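Local coordinates for lipoprotein (Streptococcus pneumoniae, PDB 3CX3) that binds zinc and probably delivers it to an ABC transporter as the cell-surface solute-binding lipoprotein of a zinc-uptake system, at residues Ser16-Tyr21 with Leu269-Glu274; Pro170-Ala175 with Lys192-Asn197; Lys228-Glu233 with Glu242-Ser247. All coordinates share one frame; numbering follows the deposited sequence.

Interaction 1: residues Ser16-Tyr21 with Leu269-Glu274; sequences SFYPIY and LENLEE
The amide nitrogen ND2 of N271 makes two weak hydrogen bonds: it gives a bent one to the phenol oxygen OH of Y18 at 3.4 Å, with an N-H...O angle of 133°, and another to the backbone carbonyl of T267, just before helix 268-281. Its partner atom OD1 is hydrogen-bonded to the side-chain amide of N264, and this bond, with the two weaker ones, probably sets the rotation of the carboxamide. The phenol meets this amide with its oxygen alone. Ring and amide planes stand 85° apart, close to perpendicular, and the amide nitrogen lies obliquely to the ring. Y18 can span the gap because its CG is anti to the backbone N (chi1 169°), which carries the ring away from the first turn of helix 18-28 and toward helix 268-281. The two segments bury just 62 Å² between them, yet both touching side chains are buried, with D261 packing against Y18 and K266 against N271.

F17 occupies the N-cap position of helix 18-28, where its carbonyl oxygen accepts the backbone N of Y21 at 2.9 Å. Its ring has P19 CD 3.3 Å above one face and meets W122 edge-to-face. L269, whose CB is directed away from segment 16-21, packs on F157 and K160 of the long helix 147-173. The Y18 side chain is about 12 Å from the bound zinc, too far to be a ligand. The contact thus ties the first helix of the N-terminal lobe to the C-terminal helix, in the two-lobed, long-helix architecture of the zinc- and manganese-binding proteins of ABC transporters.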
# COMPACT_ATOMS: atom_id res chain seq x y z
N SER A 16 -10.55 -3.86 -1.84
CA SER A 16 -9.62 -4.89 -2.32
C SER A 16 -8.71 -5.39 -1.22
O SER A 16 -8.77 -6.58 -0.84
CB SER A 16 -8.85 -4.47 -3.57
OG SER A 16 -8.18 -3.25 -3.41
N PHE A 17 -7.90 -4.48 -0.68
CA PHE A 17 -6.95 -4.80 0.38
C PHE A 17 -6.80 -3.61 1.35
O PHE A 17 -7.55 -2.64 1.21
CB PHE A 17 -5.63 -5.36 -0.20
CG PHE A 17 -4.65 -4.32 -0.67
CD1 PHE A 17 -4.99 -3.41 -1.69
CD2 PHE A 17 -3.37 -4.29 -0.14
CE1 PHE A 17 -4.06 -2.45 -2.15
CE2 PHE A 17 -2.45 -3.35 -0.57
CZ PHE A 17 -2.80 -2.42 -1.60
N TYR A 18 -5.89 -3.69 2.32
CA TYR A 18 -5.91 -2.81 3.49
C TYR A 18 -5.82 -1.28 3.28
O TYR A 18 -6.63 -0.55 3.85
CB TYR A 18 -4.91 -3.23 4.57
CG TYR A 18 -4.77 -2.16 5.62
CD1 TYR A 18 -5.75 -2.01 6.61
CD2 TYR A 18 -3.68 -1.27 5.63
CE1 TYR A 18 -5.64 -1.02 7.60
CE2 TYR A 18 -3.57 -0.27 6.62
CZ TYR A 18 -4.56 -0.16 7.59
OH TYR A 18 -4.50 0.79 8.58
N PRO A 19 -4.79 -0.78 2.55
CA PRO A 19 -4.73 0.68 2.40
C PRO A 19 -6.05 1.21 1.89
O PRO A 19 -6.41 2.33 2.18
CB PRO A 19 -3.64 0.89 1.35
CG PRO A 19 -2.77 -0.32 1.45
CD PRO A 19 -3.66 -1.46 1.88
N ILE A 20 -6.76 0.39 1.12
CA ILE A 20 -8.06 0.77 0.58
C ILE A 20 -9.14 0.66 1.67
O ILE A 20 -9.92 1.59 1.88
CB ILE A 20 -8.43 -0.09 -0.66
CG1 ILE A 20 -7.69 0.36 -1.91
CG2 ILE A 20 -9.89 0.04 -0.95
CD1 ILE A 20 -6.35 0.99 -1.66
N TYR A 21 -9.18 -0.49 2.34
CA TYR A 21 -10.07 -0.69 3.48
C TYR A 21 -10.07 0.53 4.37
O TYR A 21 -11.12 1.14 4.60
CB TYR A 21 -9.61 -1.91 4.28
CG TYR A 21 -10.52 -2.27 5.43
CD1 TYR A 21 -11.86 -2.59 5.21
CD2 TYR A 21 -10.03 -2.31 6.75
CE1 TYR A 21 -12.70 -2.92 6.27
CE2 TYR A 21 -10.86 -2.64 7.81
CZ TYR A 21 -12.19 -2.95 7.56
OH TYR A 21 -13.02 -3.29 8.60
N LEU A 269 -2.69 6.17 8.84
CA LEU A 269 -1.54 7.05 9.01
C LEU A 269 -0.71 6.73 10.26
O LEU A 269 0.52 6.87 10.25
CB LEU A 269 -1.97 8.50 8.99
CG LEU A 269 -2.26 9.00 7.57
CD1 LEU A 269 -2.77 10.43 7.59
CD2 LEU A 269 -1.02 8.87 6.67
N GLU A 270 -1.39 6.28 11.31
CA GLU A 270 -0.74 5.78 12.51
C GLU A 270 0.17 4.57 12.23
O GLU A 270 1.26 4.48 12.80
CB GLU A 270 -1.78 5.48 13.59
CG GLU A 270 -2.37 6.76 14.18
CD GLU A 270 -3.42 6.53 15.24
OE1 GLU A 270 -3.83 7.54 15.85
OE2 GLU A 270 -3.85 5.38 15.47
N ASN A 271 -0.28 3.65 11.36
CA ASN A 271 0.55 2.50 10.92
C ASN A 271 1.67 2.88 9.94
O ASN A 271 2.79 2.32 10.01
CB ASN A 271 -0.31 1.41 10.27
CG ASN A 271 -1.07 0.56 11.27
OD1 ASN A 271 -0.48 -0.17 12.07
ND2 ASN A 271 -2.39 0.61 11.18
N LEU A 272 1.36 3.78 9.01
CA LEU A 272 2.38 4.35 8.12
C LEU A 272 3.48 4.97 8.98
O LEU A 272 4.65 4.60 8.86
CB LEU A 272 1.77 5.36 7.15
CG LEU A 272 2.61 6.03 6.05
CD1 LEU A 272 3.45 5.07 5.22
CD2 LEU A 272 1.71 6.82 5.15
N GLU A 273 3.08 5.87 9.88
CA GLU A 273 4.00 6.52 10.77
C GLU A 273 4.82 5.53 11.59
O GLU A 273 6.03 5.74 11.77
CB GLU A 273 3.27 7.49 11.71
CG GLU A 273 4.10 7.95 12.91
CD GLU A 273 3.74 9.34 13.41
OE1 GLU A 273 4.61 10.00 14.03
OE2 GLU A 273 2.60 9.78 13.19
N GLU A 274 4.18 4.47 12.09
CA GLU A 274 4.90 3.51 12.93
C GLU A 274 6.07 2.85 12.18
O GLU A 274 7.17 2.71 12.71
CB GLU A 274 3.97 2.45 13.50
CG GLU A 274 4.75 1.28 14.09
CD GLU A 274 3.89 0.31 14.85
OE1 GLU A 274 4.23 0.03 16.02
OE2 GLU A 274 2.88 -0.17 14.28

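Interaction 2: residues Pro170-Ala175 with Lys192-Asn197; sequences PKFEKA and KRFGLN
F172 and F194 form the tight part of this contact, their CD2 atoms meeting at 3.3 Å. The two rings are inclined at 45° with centroids 4.7 Å apart, so the pair is oblique, neither a parallel stack nor a T-shape. F172 sets its CE2 over one face of the F194 ring, 3.9 Å above the plane and displaced toward the rim, while CG of R193 lies over the opposite face. L196 brings its CD1 methyl to 3.6 Å from F172 CD1, and the two side chains cross at about a right angle. F194 and L196 thus approach the F172 ring from the same side, F194 near CD2 and L196 near CD1, and these three buried residues account for nearly all of the 186 Å² that the segments cover.

Away from this cluster the segments part. P170, E173 and K174 are exposed, as are K192 and G195, and they make no close contact across. R193 forms salt bridges with D124 and E126.

Helix 268-281 covers the apolar cluster, with A280 against F172, M276 against F194 and L279 against L196. Packing of this kind joins the end of the long helix 147-173 to the turn between helix 188-193 and strand 198-200, within the alpha/beta C-terminal lobe of a zinc-uptake solute-binding protein.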
# COMPACT_ATOMS: atom_id res chain seq x y z
N PRO A 170 13.01 16.19 8.47
CA PRO A 170 14.27 16.35 9.19
C PRO A 170 14.93 15.04 9.62
O PRO A 170 16.13 14.89 9.40
CB PRO A 170 13.87 17.19 10.41
CG PRO A 170 12.69 17.94 9.94
CD PRO A 170 11.93 16.91 9.16
N LYS A 171 14.16 14.12 10.20
CA LYS A 171 14.68 12.80 10.59
C LYS A 171 15.57 12.24 9.49
O LYS A 171 16.74 11.94 9.70
CB LYS A 171 13.53 11.83 10.86
CG LYS A 171 12.43 12.36 11.75
CD LYS A 171 12.30 11.57 13.03
CE LYS A 171 11.19 12.18 13.90
NZ LYS A 171 10.78 11.27 15.00
N PHE A 172 15.00 12.13 8.29
CA PHE A 172 15.70 11.56 7.14
C PHE A 172 16.74 12.51 6.55
O PHE A 172 17.62 12.09 5.81
CB PHE A 172 14.70 11.12 6.06
CG PHE A 172 13.69 10.10 6.54
CD1 PHE A 172 14.06 8.77 6.75
CD2 PHE A 172 12.37 10.46 6.75
CE1 PHE A 172 13.12 7.83 7.17
CE2 PHE A 172 11.43 9.52 7.17
CZ PHE A 172 11.81 8.21 7.38
N GLU A 173 16.65 13.80 6.88
CA GLU A 173 17.65 14.76 6.46
C GLU A 173 18.99 14.46 7.12
O GLU A 173 20.00 14.31 6.44
CB GLU A 173 17.22 16.17 6.84
CG GLU A 173 17.85 17.25 6.00
CD GLU A 173 17.22 17.32 4.64
OE1 GLU A 173 17.93 17.04 3.64
OE2 GLU A 173 16.01 17.62 4.57
N LYS A 174 18.97 14.37 8.45
CA LYS A 174 20.17 14.14 9.26
C LYS A 174 20.91 12.88 8.81
O LYS A 174 22.03 12.61 9.25
CB LYS A 174 19.79 14.03 10.74
CG LYS A 174 19.61 15.39 11.44
CD LYS A 174 18.41 15.38 12.39
CE LYS A 174 18.51 14.25 13.43
NZ LYS A 174 17.18 13.56 13.57
N ALA A 175 20.25 12.13 7.93
CA ALA A 175 20.75 10.89 7.35
C ALA A 175 21.28 9.95 8.41
O ALA A 175 20.51 9.46 9.23
CB ALA A 175 21.79 11.16 6.26
N LYS A 192 11.94 7.90 -2.01
CA LYS A 192 12.17 9.00 -2.94
C LYS A 192 11.65 10.29 -2.35
O LYS A 192 12.29 11.34 -2.50
CB LYS A 192 11.51 8.71 -4.30
CG LYS A 192 11.78 9.76 -5.38
CD LYS A 192 11.12 9.39 -6.71
CE LYS A 192 12.11 8.76 -7.70
NZ LYS A 192 12.21 7.28 -7.54
N ARG A 193 10.52 10.24 -1.65
CA ARG A 193 10.05 11.44 -0.95
C ARG A 193 10.99 11.87 0.19
O ARG A 193 10.84 12.96 0.75
CB ARG A 193 8.61 11.29 -0.44
CG ARG A 193 8.11 12.59 0.19
CD ARG A 193 6.64 12.83 0.02
NE ARG A 193 6.20 12.82 -1.37
CZ ARG A 193 6.20 13.88 -2.18
NH1 ARG A 193 6.64 15.06 -1.76
NH2 ARG A 193 5.76 13.74 -3.43
N PHE A 194 11.97 11.04 0.52
CA PHE A 194 12.81 11.35 1.66
C PHE A 194 14.31 11.34 1.40
O PHE A 194 15.11 11.33 2.33
CB PHE A 194 12.40 10.47 2.83
CG PHE A 194 11.06 10.82 3.38
CD1 PHE A 194 9.95 10.03 3.10
CD2 PHE A 194 10.89 11.96 4.16
CE1 PHE A 194 8.69 10.35 3.61
CE2 PHE A 194 9.64 12.30 4.68
CZ PHE A 194 8.53 11.50 4.40
N GLY A 195 14.69 11.39 0.12
CA GLY A 195 16.10 11.44 -0.25
C GLY A 195 16.80 10.11 -0.11
O GLY A 195 17.90 9.92 -0.64
N LEU A 196 16.17 9.19 0.63
CA LEU A 196 16.66 7.83 0.76
C LEU A 196 16.63 7.13 -0.60
O LEU A 196 15.94 7.57 -1.53
CB LEU A 196 15.79 7.05 1.73
CG LEU A 196 15.41 7.70 3.06
CD1 LEU A 196 14.30 6.89 3.70
CD2 LEU A 196 16.61 7.80 4.00
N ASN A 197 17.41 6.06 -0.70
CA ASN A 197 17.26 5.12 -1.80
C ASN A 197 17.13 3.71 -1.24
O ASN A 197 17.79 3.36 -0.26
CB ASN A 197 18.41 5.23 -2.81
CG ASN A 197 19.69 4.64 -2.30
OD1 ASN A 197 20.31 5.18 -1.39
ND2 ASN A 197 20.10 3.52 -2.89

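Interaction 3: residues Lys228-Glu233 with Glu242-Ser247; sequences KTIFTE and ETLVKS
Strand 230-232 runs beside the weakly bonded helical turns at 242-245, with the CA atoms of I230 and V245 7.7 Å apart where the backbones come nearest. These are the first two elements of a beta-alpha-beta unit, completed by strand 252-254, in the parallel four-stranded sheet of the C-terminal lobe. Such crossovers place the helix on one face of the sheet, and here alternate strand residues I230 and T232 point toward it, while F231 lies on the other face and packs against F180.

I230 carries most of the contact. Its CG1 branch sits between the backbone N and the carbonyl carbon (chi1 45°) and, extended beyond that (chi2 177°), pushes CD1 between two helix residues. CD1 comes within 3.7 Å of L244 CB. The other branch, CG2, meets the L244 CD2 methyl, also at 3.7 Å, so both arms of the isoleucine rest on one leucine. L244 is buried further by L215 and I218 of helix 213-224, and L252 of the neighbouring strand packs on I230, T232 and V245.

Toward the zinc-facing end the packing thins. T232 CG2 lies 4.4 Å from OE1 of E242, a loose approach without a bond; the other carboxylate oxygen of E242 is in a salt bridge with K239. Just beyond the strand, E233 OE2 is hydrogen-bonded to ND1 of H184, a zinc ligand, consistent with a second-shell role in orienting it. Within the helical turns the carbonyl oxygen of E242 receives both K246 N, at 3.0 Å, and L244 N. At the closest point of the interface, I230 CD1 and the V245 CG2 methyl meet at 3.4 Å.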
# COMPACT_ATOMS: atom_id res chain seq x y z
N LYS A 228 22.96 -2.79 7.54
CA LYS A 228 23.10 -3.46 8.82
C LYS A 228 21.89 -4.30 9.14
O LYS A 228 21.98 -5.32 9.82
CB LYS A 228 23.28 -2.41 9.92
CG LYS A 228 24.58 -1.59 9.81
CD LYS A 228 24.64 -0.48 10.88
CE LYS A 228 26.11 -0.06 11.19
NZ LYS A 228 26.16 1.18 12.08
N THR A 229 20.74 -3.86 8.62
CA THR A 229 19.47 -4.52 8.86
C THR A 229 18.83 -4.77 7.50
O THR A 229 18.73 -3.87 6.69
CB THR A 229 18.55 -3.61 9.74
OG1 THR A 229 19.15 -3.41 11.02
CG2 THR A 229 17.18 -4.23 9.92
N ILE A 230 18.43 -6.01 7.26
CA ILE A 230 17.52 -6.28 6.17
C ILE A 230 16.12 -6.22 6.79
O ILE A 230 15.89 -6.75 7.88
CB ILE A 230 17.82 -7.62 5.42
CG1 ILE A 230 18.10 -8.76 6.40
CG2 ILE A 230 19.03 -7.45 4.48
CD1 ILE A 230 18.31 -10.10 5.72
N PHE A 231 15.21 -5.50 6.13
CA PHE A 231 13.86 -5.35 6.64
C PHE A 231 12.90 -6.39 6.03
O PHE A 231 12.52 -6.29 4.87
CB PHE A 231 13.33 -3.94 6.38
CG PHE A 231 13.99 -2.87 7.20
CD1 PHE A 231 13.72 -2.73 8.56
CD2 PHE A 231 14.87 -1.96 6.60
CE1 PHE A 231 14.33 -1.71 9.33
CE2 PHE A 231 15.50 -0.94 7.35
CZ PHE A 231 15.22 -0.81 8.71
N THR A 232 12.53 -7.40 6.82
CA THR A 232 11.54 -8.38 6.39
C THR A 232 10.15 -7.93 6.77
O THR A 232 9.98 -6.88 7.38
CB THR A 232 11.79 -9.77 7.00
OG1 THR A 232 12.03 -9.66 8.40
CG2 THR A 232 12.95 -10.45 6.32
N GLU A 233 9.17 -8.73 6.38
CA GLU A 233 7.82 -8.65 6.93
C GLU A 233 7.57 -9.88 7.80
O GLU A 233 8.45 -10.73 7.97
CB GLU A 233 6.77 -8.59 5.83
CG GLU A 233 7.05 -7.62 4.70
CD GLU A 233 6.67 -8.20 3.34
OE1 GLU A 233 6.17 -9.35 3.33
OE2 GLU A 233 6.87 -7.54 2.30
N GLU A 242 15.81 -14.05 5.27
CA GLU A 242 16.46 -14.77 6.37
C GLU A 242 17.86 -15.21 5.95
O GLU A 242 18.85 -14.92 6.62
CB GLU A 242 15.67 -16.03 6.75
CG GLU A 242 14.83 -15.95 8.02
CD GLU A 242 13.38 -15.59 7.76
OE1 GLU A 242 13.00 -14.45 8.07
OE2 GLU A 242 12.62 -16.45 7.25
N THR A 243 17.92 -15.89 4.81
CA THR A 243 19.16 -16.48 4.31
C THR A 243 20.05 -15.42 3.63
O THR A 243 20.56 -15.61 2.53
CB THR A 243 18.85 -17.70 3.39
OG1 THR A 243 18.14 -17.27 2.23
CG2 THR A 243 17.99 -18.75 4.13
N LEU A 244 20.23 -14.30 4.33
CA LEU A 244 20.94 -13.12 3.83
C LEU A 244 21.62 -12.46 5.01
O LEU A 244 22.64 -11.79 4.87
CB LEU A 244 19.96 -12.15 3.18
CG LEU A 244 20.44 -11.28 2.03
CD1 LEU A 244 20.38 -12.08 0.76
CD2 LEU A 244 19.56 -10.06 1.92
N VAL A 245 21.00 -12.61 6.17
CA VAL A 245 21.72 -12.56 7.42
C VAL A 245 22.51 -13.86 7.35
O VAL A 245 23.74 -13.86 7.45
CB VAL A 245 20.77 -12.66 8.64
CG1 VAL A 245 21.43 -12.09 9.89
CG2 VAL A 245 19.45 -11.96 8.36
N LYS A 246 21.78 -14.95 7.12
CA LYS A 246 22.32 -16.31 7.04
C LYS A 246 23.22 -16.51 5.81
O LYS A 246 23.23 -17.58 5.18
CB LYS A 246 21.17 -17.33 7.09
CG LYS A 246 20.27 -17.18 8.32
CD LYS A 246 19.12 -18.20 8.36
CE LYS A 246 18.39 -18.17 9.72
NZ LYS A 246 17.67 -16.88 10.00
N SER A 247 23.95 -15.45 5.48
CA SER A 247 25.04 -15.47 4.51
C SER A 247 26.06 -14.44 5.00
O SER A 247 26.44 -14.47 6.18
CB SER A 247 24.55 -15.16 3.08
OG SER A 247 24.41 -13.76 2.86

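Along the chain interaction 1 pairs the two ends, and interactions 2 and 3 follow one another within the span it encloses. Their centres are 21 to 24 Å apart and none touches another, the nearest atoms of interactions 1 and 2 being about 6 Å apart. Helix 268-281 links the first two: it supplies one segment of interaction 1 and packs over the apolar side chains of interaction 2. Helix 147-173 also reaches both. Interactions 2 and 3 belong to the C-terminal lobe, where strands 180-182, 198-200 and 230-232 share one parallel sheet. Interactions 1 and 2 connect helices 147-173 and 268-281 to the two lobes, whereas interaction 3 is internal to the C-terminal sheet unit.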